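Local coordinates for putative Xylose isomerase (Rhodospirillum rubrum, PDB 3QXB), which probably acts as an isomerase of the xylose isomerase-like TIM-barrel family and binds iron and manganese ions, at residues L42-L47 with A82-E87; G136-A141 with E150-I155; Y166-G171 with R203-V208. All coordinates share one frame; numbering follows the deposited sequence.

From the N terminus, contact 1 comes first. It closes a loop of 34 residues that runs through strand 51-55 and helix 65-81, and brings the end of helix 36-46 to the turn before strand 85-90. Contact 2 closes a much tighter loop. It joins the segment after strand 130-133 to the early part of helix 146-170. The end of that same helix then serves contact 3, where it meets the loop before strand 208-213. The three follow in series, with no nesting or crossing. Contacts 1 and 2 lie on opposite sides of the chain's centre, their centres 38 Å apart. All three join parts of one TIM barrel.

Contact 1. Residues L42-L47 with A82-E87; sequences LVRDDL and AGLTIE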
loop_
_atom_site.group_PDB
_atom_site.type_symbol
_atom_site.label_atom_id
_atom_site.label_comp_id
_atom_site.label_asym_id
_atom_site.label_seq_id
_atom_site.Cartn_x
_atom_site.Cartn_y
_atom_site.Cartn_z
ATOM N N LEU A 42 14.246 -1.290 -19.523
ATOM C CA LEU A 42 13.398 -0.116 -19.438
ATOM C C LEU A 42 14.092 1.053 -18.722
ATOM O O LEU A 42 14.013 2.175 -19.177
ATOM C CB LEU A 42 12.133 -0.486 -18.688
ATOM C CG LEU A 42 10.972 0.495 -18.661
ATOM C CD1 LEU A 42 9.721 -0.238 -18.223
ATOM C CD2 LEU A 42 11.223 1.675 -17.772
ATOM N N VAL A 43 14.749 0.799 -17.592
ATOM C CA VAL A 43 15.432 1.874 -16.898
ATOM C C VAL A 43 16.626 2.351 -17.745
ATOM O O VAL A 43 16.894 3.560 -17.849
ATOM C CB VAL A 43 15.882 1.438 -15.510
ATOM C CG1 VAL A 43 16.840 2.463 -14.908
ATOM C CG2 VAL A 43 14.634 1.208 -14.604
ATOM N N ARG A 44 17.338 1.409 -18.348
ATOM C CA ARG A 44 18.534 1.765 -19.129
ATOM C C ARG A 44 18.223 2.443 -20.451
ATOM O O ARG A 44 18.910 3.387 -20.835
ATOM C CB ARG A 44 19.367 0.526 -19.474
ATOM C CG ARG A 44 20.693 0.871 -20.184
ATOM C CD ARG A 44 21.429 -0.386 -20.641
ATOM N NE ARG A 44 20.630 -1.070 -21.639
ATOM C CZ ARG A 44 20.631 -2.382 -21.876
ATOM N NH1 ARG A 44 21.412 -3.215 -21.188
ATOM N NH2 ARG A 44 19.832 -2.862 -22.822
ATOM N N ASP A 45 17.260 1.895 -21.176
ATOM C CA ASP A 45 17.035 2.286 -22.560
ATOM C C ASP A 45 15.909 3.299 -22.675
ATOM O O ASP A 45 16.023 4.283 -23.406
ATOM C CB ASP A 45 16.733 1.057 -23.436
ATOM C CG ASP A 45 17.898 0.051 -23.478
ATOM O OD1 ASP A 45 19.089 0.472 -23.445
ATOM O OD2 ASP A 45 17.604 -1.165 -23.544
ATOM N N ASP A 46 14.818 3.067 -21.964
ATOM C CA ASP A 46 13.690 3.976 -22.024
ATOM C C ASP A 46 13.828 5.213 -21.140
ATOM O O ASP A 46 13.519 6.306 -21.606
ATOM C CB ASP A 46 12.399 3.236 -21.714
ATOM C CG ASP A 46 12.105 2.159 -22.720
ATOM O OD1 ASP A 46 12.562 2.288 -23.861
ATOM O OD2 ASP A 46 11.404 1.185 -22.381
ATOM N N LEU A 47 14.279 5.052 -19.886
ATOM C CA LEU A 47 14.513 6.205 -19.018
ATOM C C LEU A 47 15.928 6.766 -19.142
ATOM O O LEU A 47 16.140 7.902 -18.757
ATOM C CB LEU A 47 14.267 5.875 -17.557
ATOM C CG LEU A 47 12.930 5.201 -17.256
ATOM C CD1 LEU A 47 12.840 5.010 -15.751
ATOM C CD2 LEU A 47 11.799 6.009 -17.814
ATOM N N ALA A 82 22.807 -5.016 -16.965
ATOM C CA ALA A 82 22.417 -3.906 -17.811
ATOM C C ALA A 82 23.295 -2.675 -17.573
ATOM O O ALA A 82 23.093 -1.653 -18.206
ATOM C CB ALA A 82 20.958 -3.553 -17.590
ATOM N N GLY A 83 24.238 -2.761 -16.646
ATOM C CA GLY A 83 25.135 -1.639 -16.313
ATOM C C GLY A 83 24.533 -0.615 -15.358
ATOM O O GLY A 83 25.010 0.531 -15.285
ATOM N N LEU A 84 23.511 -1.008 -14.621
ATOM C CA LEU A 84 22.842 -0.117 -13.661
ATOM C C LEU A 84 23.333 -0.413 -12.244
ATOM O O LEU A 84 23.737 -1.527 -11.923
ATOM C CB LEU A 84 21.319 -0.280 -13.759
ATOM C CG LEU A 84 20.756 -0.175 -15.196
ATOM C CD1 LEU A 84 19.324 -0.579 -15.209
ATOM C CD2 LEU A 84 20.954 1.219 -15.854
ATOM N N THR A 85 23.272 0.585 -11.385
ATOM C CA THR A 85 23.697 0.453 -10.008
ATOM C C THR A 85 22.513 0.627 -9.104
ATOM O O THR A 85 21.987 1.724 -8.989
ATOM C CB THR A 85 24.741 1.532 -9.647
ATOM O OG1 THR A 85 25.859 1.407 -10.532
ATOM C CG2 THR A 85 25.211 1.422 -8.194
ATOM N N ILE A 86 22.107 -0.467 -8.462
ATOM C CA ILE A 86 21.149 -0.420 -7.357
ATOM C C ILE A 86 21.874 0.022 -6.060
ATOM O O ILE A 86 22.615 -0.761 -5.424
ATOM C CB ILE A 86 20.427 -1.727 -7.139
ATOM C CG1 ILE A 86 19.711 -2.176 -8.418
ATOM C CG2 ILE A 86 19.401 -1.582 -5.937
ATOM C CD1 ILE A 86 18.850 -3.411 -8.229
ATOM N N GLU A 87 21.737 1.323 -5.774
ATOM C CA GLU A 87 22.338 1.957 -4.613
ATOM C C GLU A 87 21.719 1.604 -3.266
ATOM O O GLU A 87 22.408 1.610 -2.218
ATOM C CB GLU A 87 22.328 3.490 -4.826
ATOM C CG GLU A 87 23.198 3.871 -6.002
ATOM C CD GLU A 87 23.389 5.383 -6.164
ATOM O OE1 GLU A 87 22.389 6.120 -6.156
ATOM O OE2 GLU A 87 24.552 5.797 -6.292
#
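In the outer layer of the TIM barrel, Val43 and Arg44 near the end of helix 36-46 meet Ala82 and Leu84, which lie in the turn leading from helix 65-81 into strand 85-90. No hydrogen bond joins the two segments. The inner part is apolar. Val43 CG1 touches Leu84 CD1 at 3.9 Å, and the two side chains cross obliquely. The other branch of the leucine turns to the arginine: Leu84 CD2 lies 4.0 Å from Arg44 CB. Leu84 thus spreads its two methyls over neighbouring residues of the helix.

Arg44 forms the outer part. Chi1 of Arg44 (-175°) sets CG opposite the backbone N, and the chain then bends at chi3 (64°). Arg44 CD comes to 3.2 Å from Ala82 O, which lies in the guanidinium plane at its edge. Arg44 NH1 passes 3.6 Å from Ala82 CB. The guanidinium grips Asp45 side-on with two nitrogens. The bond from Arg44 NE to Asp45 OD1 (2.8 Å) is nearly straight but meets the oxygen from above the carboxylate plane, while Arg44 NH2 bonds to Asp45 OD2 at 2.9 Å. This salt bridge probably limits rotation of the guanidinium beside Ala82.

Gly83 has positive phi and ends helix 65-81 in a Schellman motif, which turns the chain toward the barrel wall. Val43 also packs inward on Val52 of strand 51-55, while Leu84 rests on Phe79 of helix 65-81. Thr85 begins its strand with backbone hydrogen bonds to Glu50 and Val52.

Contact 2. Residues G136-A141 with E150-I155; sequences GSYSAA and EEIYAI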
loop_
_atom_site.group_PDB
_atom_site.type_symbol
_atom_site.label_atom_id
_atom_site.label_comp_id
_atom_site.label_asym_id
_atom_site.label_seq_id
_atom_site.Cartn_x
_atom_site.Cartn_y
_atom_site.Cartn_z
ATOM N N GLY A 136 8.412 4.933 11.294
ATOM C CA GLY A 136 7.225 4.289 11.900
ATOM C C GLY A 136 6.180 5.301 12.296
ATOM O O GLY A 136 6.308 6.499 11.995
ATOM N N SER A 137 5.144 4.837 12.981
ATOM C CA SER A 137 3.972 5.653 13.172
ATOM C C SER A 137 3.303 5.429 14.505
ATOM O O SER A 137 3.103 4.292 14.910
ATOM C CB SER A 137 2.995 5.314 12.027
ATOM O OG SER A 137 1.855 6.124 12.047
ATOM N N TYR A 138 2.912 6.514 15.174
ATOM C CA TYR A 138 2.167 6.421 16.430
ATOM C C TYR A 138 0.701 6.212 16.172
ATOM O O TYR A 138 0.150 6.734 15.225
ATOM C CB TYR A 138 2.307 7.699 17.268
ATOM C CG TYR A 138 3.681 7.939 17.820
ATOM C CD1 TYR A 138 4.214 7.126 18.818
ATOM C CD2 TYR A 138 4.467 9.010 17.347
ATOM C CE1 TYR A 138 5.503 7.354 19.325
ATOM C CE2 TYR A 138 5.747 9.254 17.876
ATOM C CZ TYR A 138 6.265 8.411 18.843
ATOM O OH TYR A 138 7.517 8.677 19.345
ATOM N N SER A 139 0.053 5.504 17.070
ATOM C CA SER A 139 -1.391 5.386 17.031
ATOM C C SER A 139 -2.002 6.760 17.348
ATOM O O SER A 139 -1.311 7.647 17.843
ATOM C CB SER A 139 -1.892 4.321 18.020
ATOM O OG SER A 139 -1.799 4.765 19.361
ATOM N N ALA A 140 -3.286 6.920 17.074
ATOM C CA ALA A 140 -4.002 8.167 17.309
ATOM C C ALA A 140 -3.939 8.615 18.773
ATOM O O ALA A 140 -3.714 9.782 19.047
ATOM C CB ALA A 140 -5.485 8.021 16.861
ATOM N N ALA A 141 -4.155 7.687 19.704
ATOM C CA ALA A 141 -4.054 7.962 21.143
ATOM C C ALA A 141 -2.602 8.312 21.567
ATOM O O ALA A 141 -2.364 9.340 22.229
ATOM C CB ALA A 141 -4.602 6.753 21.968
ATOM N N GLU A 150 7.635 9.348 24.025
ATOM C CA GLU A 150 9.010 9.236 24.490
ATOM C C GLU A 150 9.397 7.829 24.856
ATOM O O GLU A 150 10.477 7.387 24.518
ATOM C CB GLU A 150 9.273 10.162 25.687
ATOM C CG GLU A 150 10.044 11.368 25.249
ATOM C CD GLU A 150 11.428 10.990 24.676
ATOM O OE1 GLU A 150 12.073 9.940 25.035
ATOM O OE2 GLU A 150 11.840 11.742 23.783
ATOM N N GLU A 151 8.504 7.146 25.557
ATOM C CA GLU A 151 8.717 5.750 25.912
ATOM C C GLU A 151 8.925 4.885 24.646
ATOM O O GLU A 151 9.854 4.065 24.585
ATOM C CB GLU A 151 7.512 5.250 26.728
ATOM C CG GLU A 151 7.618 3.828 27.215
ATOM C CD GLU A 151 6.328 3.312 27.844
ATOM O OE1 GLU A 151 5.335 4.061 27.902
ATOM O OE2 GLU A 151 6.331 2.142 28.282
ATOM N N ILE A 152 8.084 5.112 23.647
ATOM C CA ILE A 152 8.060 4.289 22.426
ATOM C C ILE A 152 9.289 4.578 21.586
ATOM O O ILE A 152 9.954 3.658 21.062
ATOM C CB ILE A 152 6.732 4.493 21.666
ATOM C CG1 ILE A 152 5.575 3.981 22.523
ATOM C CG2 ILE A 152 6.727 3.800 20.330
ATOM C CD1 ILE A 152 4.211 4.378 21.959
ATOM N N TYR A 153 9.632 5.857 21.516
ATOM C CA TYR A 153 10.797 6.289 20.797
ATOM C C TYR A 153 12.097 5.723 21.397
ATOM O O TYR A 153 12.993 5.323 20.651
ATOM C CB TYR A 153 10.848 7.825 20.735
ATOM C CG TYR A 153 12.132 8.306 20.143
ATOM C CD1 TYR A 153 12.473 7.994 18.836
ATOM C CD2 TYR A 153 13.023 9.008 20.895
ATOM C CE1 TYR A 153 13.687 8.400 18.293
ATOM C CE2 TYR A 153 14.243 9.416 20.371
ATOM C CZ TYR A 153 14.567 9.104 19.072
ATOM O OH TYR A 153 15.768 9.550 18.596
ATOM N N ALA A 154 12.215 5.640 22.729
ATOM C CA ALA A 154 13.470 5.176 23.296
ATOM C C ALA A 154 13.709 3.699 22.895
ATOM O O ALA A 154 14.831 3.278 22.608
ATOM C CB ALA A 154 13.488 5.344 24.828
ATOM N N ILE A 155 12.622 2.946 22.824
ATOM C CA ILE A 155 12.695 1.565 22.386
ATOM C C ILE A 155 13.055 1.516 20.907
ATOM O O ILE A 155 13.891 0.719 20.500
ATOM C CB ILE A 155 11.392 0.845 22.698
ATOM C CG1 ILE A 155 11.300 0.639 24.223
ATOM C CG2 ILE A 155 11.286 -0.491 21.892
ATOM C CD1 ILE A 155 9.879 0.510 24.768
#
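Tyr138 meets both Ile152 and Tyr153, and it is the residue through which segment 136-141 touches helix 146-170. The chain reaches it through Gly136, whose backbone angles (phi 138°, psi -173°) would press a side chain against the preceding carbonyl oxygen. Ser137 follows, its OG hydrogen-bonded to Glu185.

At Tyr138 the side chain leaves the backbone with CG anti to the carbonyl carbon (chi1 -68°), and this carries the ring across to Ile152 and Tyr153. One side of the ring lies along Ile152. Tyr138 CE1 is 3.9 Å from Ile152 CB, which sits in the ring plane at its edge. Ile152 CG2 is equally near, 3.9 Å from Tyr138 CE1, but approaches obliquely. The tyrosine and isoleucine slide past each other in opposite directions, and Ile152 CD1 stands 4.2 Å from Tyr138 CD1. At the far end of the ring, Tyr138 OH packs 3.7 Å from Tyr153 CB. Its polar partner is the carbonyl oxygen of Arg149, just before segment 150-155, to which it donates a hydrogen bond. A buried hydroxyl is thereby satisfied by the helix backbone.

In the TIM barrel, the chain after strand 130-133 passes through the short helix 140-143 before entering helix 146-170. Ser139 is the N-cap of that short helix, with its OG capping the backbone N of Asp142. Beyond it, Ala140 and Ala141 pack on Trp33 and Arg38 of the second subunit, respectively.

Contact 3. Residues Y166-G171 with R203-V208; sequences YAKRQG and RTEIPV
Ile206 sends its two branches to different residues at the end of helix 146-170. Its CG1 lies between the backbone N and the carbonyl carbon (chi1 55°), the crowded position for a branched side chain. This conformation directs the longer branch at Ala167, and Ile206 CD1 reaches 3.5 Å from Ala167 CB. The shorter branch meets the lysine: Ile206 CG2 is 3.6 Å from Lys168 CB and 3.7 Å from Lys168 CG.

Lys168 begins extended and then bends twice, at chi3 (77°) and chi4 (98°). Its middle passes over the backbone of the loop, with Lys168 CD 3.8 Å from Glu205 O. The chi3 bend brings Lys168 CE to 3.3 Å from Glu205 OE1, and chi4 then sets where NZ points. The two side chains cross at about a right angle. Lys168 NZ stays 4.5 Å from Glu205 OE1, beyond a salt bridge, so any attraction between the charges is probably modest.

In the TIM barrel this pairing sets the end of helix 146-170 against the loop that leads into strand 208-213. Gly171 has positive phi and terminates the helix in a Schellman motif. Both Ala167 and Ile206 also pack on Leu175 of strand 174-177, which lies inward of them. Cutting Ile206 back to an alanine removes both CG2 and CD1, which is likely to open a gap beside Ala167 and leave the CB and CG of Lys168 without their apolar partner.

The loop is braced locally by Thr204, whose OG1 donates a 2.7 Å hydrogen bond to Ile206 O from above the carbonyl plane.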
loop_
_atom_site.group_PDB
_atom_site.type_symbol
_atom_site.label_atom_id
_atom_site.label_comp_id
_atom_site.label_asym_id
_atom_site.label_seq_id
_atom_site.Cartn_x
_atom_site.Cartn_y
_atom_site.Cartn_z
ATOM N N TYR A 166 23.429 -5.452 13.075
ATOM C CA TYR A 166 23.105 -6.571 12.186
ATOM C C TYR A 166 23.435 -6.270 10.714
ATOM O O TYR A 166 24.005 -7.108 10.022
ATOM C CB TYR A 166 21.652 -6.993 12.370
ATOM C CG TYR A 166 21.279 -8.205 11.550
ATOM C CD1 TYR A 166 21.827 -9.442 11.833
ATOM C CD2 TYR A 166 20.359 -8.114 10.524
ATOM C CE1 TYR A 166 21.494 -10.534 11.109
ATOM C CE2 TYR A 166 20.012 -9.203 9.805
ATOM C CZ TYR A 166 20.564 -10.421 10.091
ATOM O OH TYR A 166 20.216 -11.557 9.352
ATOM N N ALA A 167 23.085 -5.082 10.230
ATOM C CA ALA A 167 23.324 -4.701 8.855
ATOM C C ALA A 167 24.829 -4.755 8.604
ATOM O O ALA A 167 25.252 -5.323 7.606
ATOM C CB ALA A 167 22.781 -3.285 8.548
ATOM N N LYS A 168 25.632 -4.208 9.524
ATOM C CA LYS A 168 27.083 -4.255 9.334
ATOM C C LYS A 168 27.565 -5.704 9.210
ATOM O O LYS A 168 28.351 -6.008 8.355
ATOM C CB LYS A 168 27.859 -3.578 10.464
ATOM C CG LYS A 168 29.406 -3.462 10.040
ATOM C CD LYS A 168 30.298 -3.001 11.139
ATOM C CE LYS A 168 30.597 -4.117 12.155
ATOM N NZ LYS A 168 31.926 -4.842 11.944
ATOM N N ARG A 169 27.076 -6.599 10.073
ATOM C CA ARG A 169 27.458 -7.972 9.993
ATOM C C ARG A 169 27.063 -8.600 8.640
ATOM O O ARG A 169 27.807 -9.415 8.120
ATOM C CB ARG A 169 26.794 -8.744 11.121
ATOM C CG ARG A 169 27.349 -10.085 11.356
ATOM C CD ARG A 169 26.711 -10.632 12.675
ATOM N NE ARG A 169 25.867 -11.758 12.331
ATOM C CZ ARG A 169 24.678 -12.047 12.840
ATOM N NH1 ARG A 169 24.057 -11.302 13.785
ATOM N NH2 ARG A 169 24.107 -13.131 12.361
ATOM N N GLN A 170 25.903 -8.217 8.084
ATOM C CA GLN A 170 25.462 -8.717 6.785
ATOM C C GLN A 170 26.148 -8.014 5.568
ATOM O O GLN A 170 25.888 -8.349 4.428
ATOM C CB GLN A 170 23.940 -8.611 6.713
ATOM C CG GLN A 170 23.201 -9.445 7.843
ATOM C CD GLN A 170 23.734 -10.879 7.972
ATOM O OE1 GLN A 170 24.065 -11.376 9.056
ATOM N NE2 GLN A 170 23.865 -11.503 6.886
ATOM N N GLY A 171 27.028 -7.059 5.831
ATOM C CA GLY A 171 27.821 -6.439 4.765
ATOM C C GLY A 171 27.268 -5.125 4.260
ATOM O O GLY A 171 27.865 -4.551 3.369
ATOM N N ARG A 203 26.714 5.961 17.849
ATOM C CA ARG A 203 26.143 4.815 18.546
ATOM C C ARG A 203 25.939 3.632 17.602
ATOM O O ARG A 203 25.636 2.538 18.066
ATOM C CB ARG A 203 24.759 5.174 19.097
ATOM C CG ARG A 203 24.720 6.197 20.134
ATOM C CD ARG A 203 23.339 6.312 20.745
ATOM N NE ARG A 203 23.090 5.211 21.659
ATOM C CZ ARG A 203 21.968 5.030 22.358
ATOM N NH1 ARG A 203 20.967 5.898 22.294
ATOM N NH2 ARG A 203 21.866 3.969 23.150
ATOM N N THR A 204 26.066 3.851 16.292
ATOM C CA THR A 204 25.665 2.824 15.302
ATOM C C THR A 204 26.915 2.283 14.613
ATOM O O THR A 204 27.862 3.022 14.348
ATOM C CB THR A 204 24.617 3.363 14.298
ATOM O OG1 THR A 204 25.131 4.500 13.601
ATOM C CG2 THR A 204 23.309 3.748 14.992
ATOM N N GLU A 205 26.940 0.968 14.368
ATOM C CA GLU A 205 28.152 0.324 13.803
ATOM C C GLU A 205 28.376 0.701 12.337
ATOM O O GLU A 205 29.491 0.693 11.859
ATOM C CB GLU A 205 28.087 -1.198 14.011
ATOM C CG GLU A 205 28.225 -1.534 15.480
ATOM C CD GLU A 205 28.391 -2.985 15.811
ATOM O OE1 GLU A 205 28.754 -3.790 14.929
ATOM O OE2 GLU A 205 28.183 -3.310 17.008
ATOM N N ILE A 206 27.303 1.086 11.660
ATOM C CA ILE A 206 27.357 1.749 10.375
ATOM C C ILE A 206 26.493 3.029 10.486
ATOM O O ILE A 206 25.609 3.133 11.334
ATOM C CB ILE A 206 26.861 0.820 9.189
ATOM C CG1 ILE A 206 25.470 0.282 9.484
ATOM C CG2 ILE A 206 27.891 -0.313 8.919
ATOM C CD1 ILE A 206 24.660 -0.341 8.279
ATOM N N PRO A 207 26.739 4.003 9.621
ATOM C CA PRO A 207 25.942 5.221 9.725
ATOM C C PRO A 207 24.462 5.030 9.418
ATOM O O PRO A 207 24.095 4.250 8.534
ATOM C CB PRO A 207 26.584 6.131 8.682
ATOM C CG PRO A 207 27.315 5.149 7.739
ATOM C CD PRO A 207 27.826 4.122 8.632
ATOM N N VAL A 208 23.626 5.737 10.161
ATOM C CA VAL A 208 22.192 5.865 9.841
ATOM C C VAL A 208 22.037 7.309 9.409
ATOM O O VAL A 208 22.456 8.243 10.106
ATOM C CB VAL A 208 21.301 5.506 11.062
ATOM C CG1 VAL A 208 19.792 5.716 10.791
ATOM C CG2 VAL A 208 21.593 4.081 11.521
#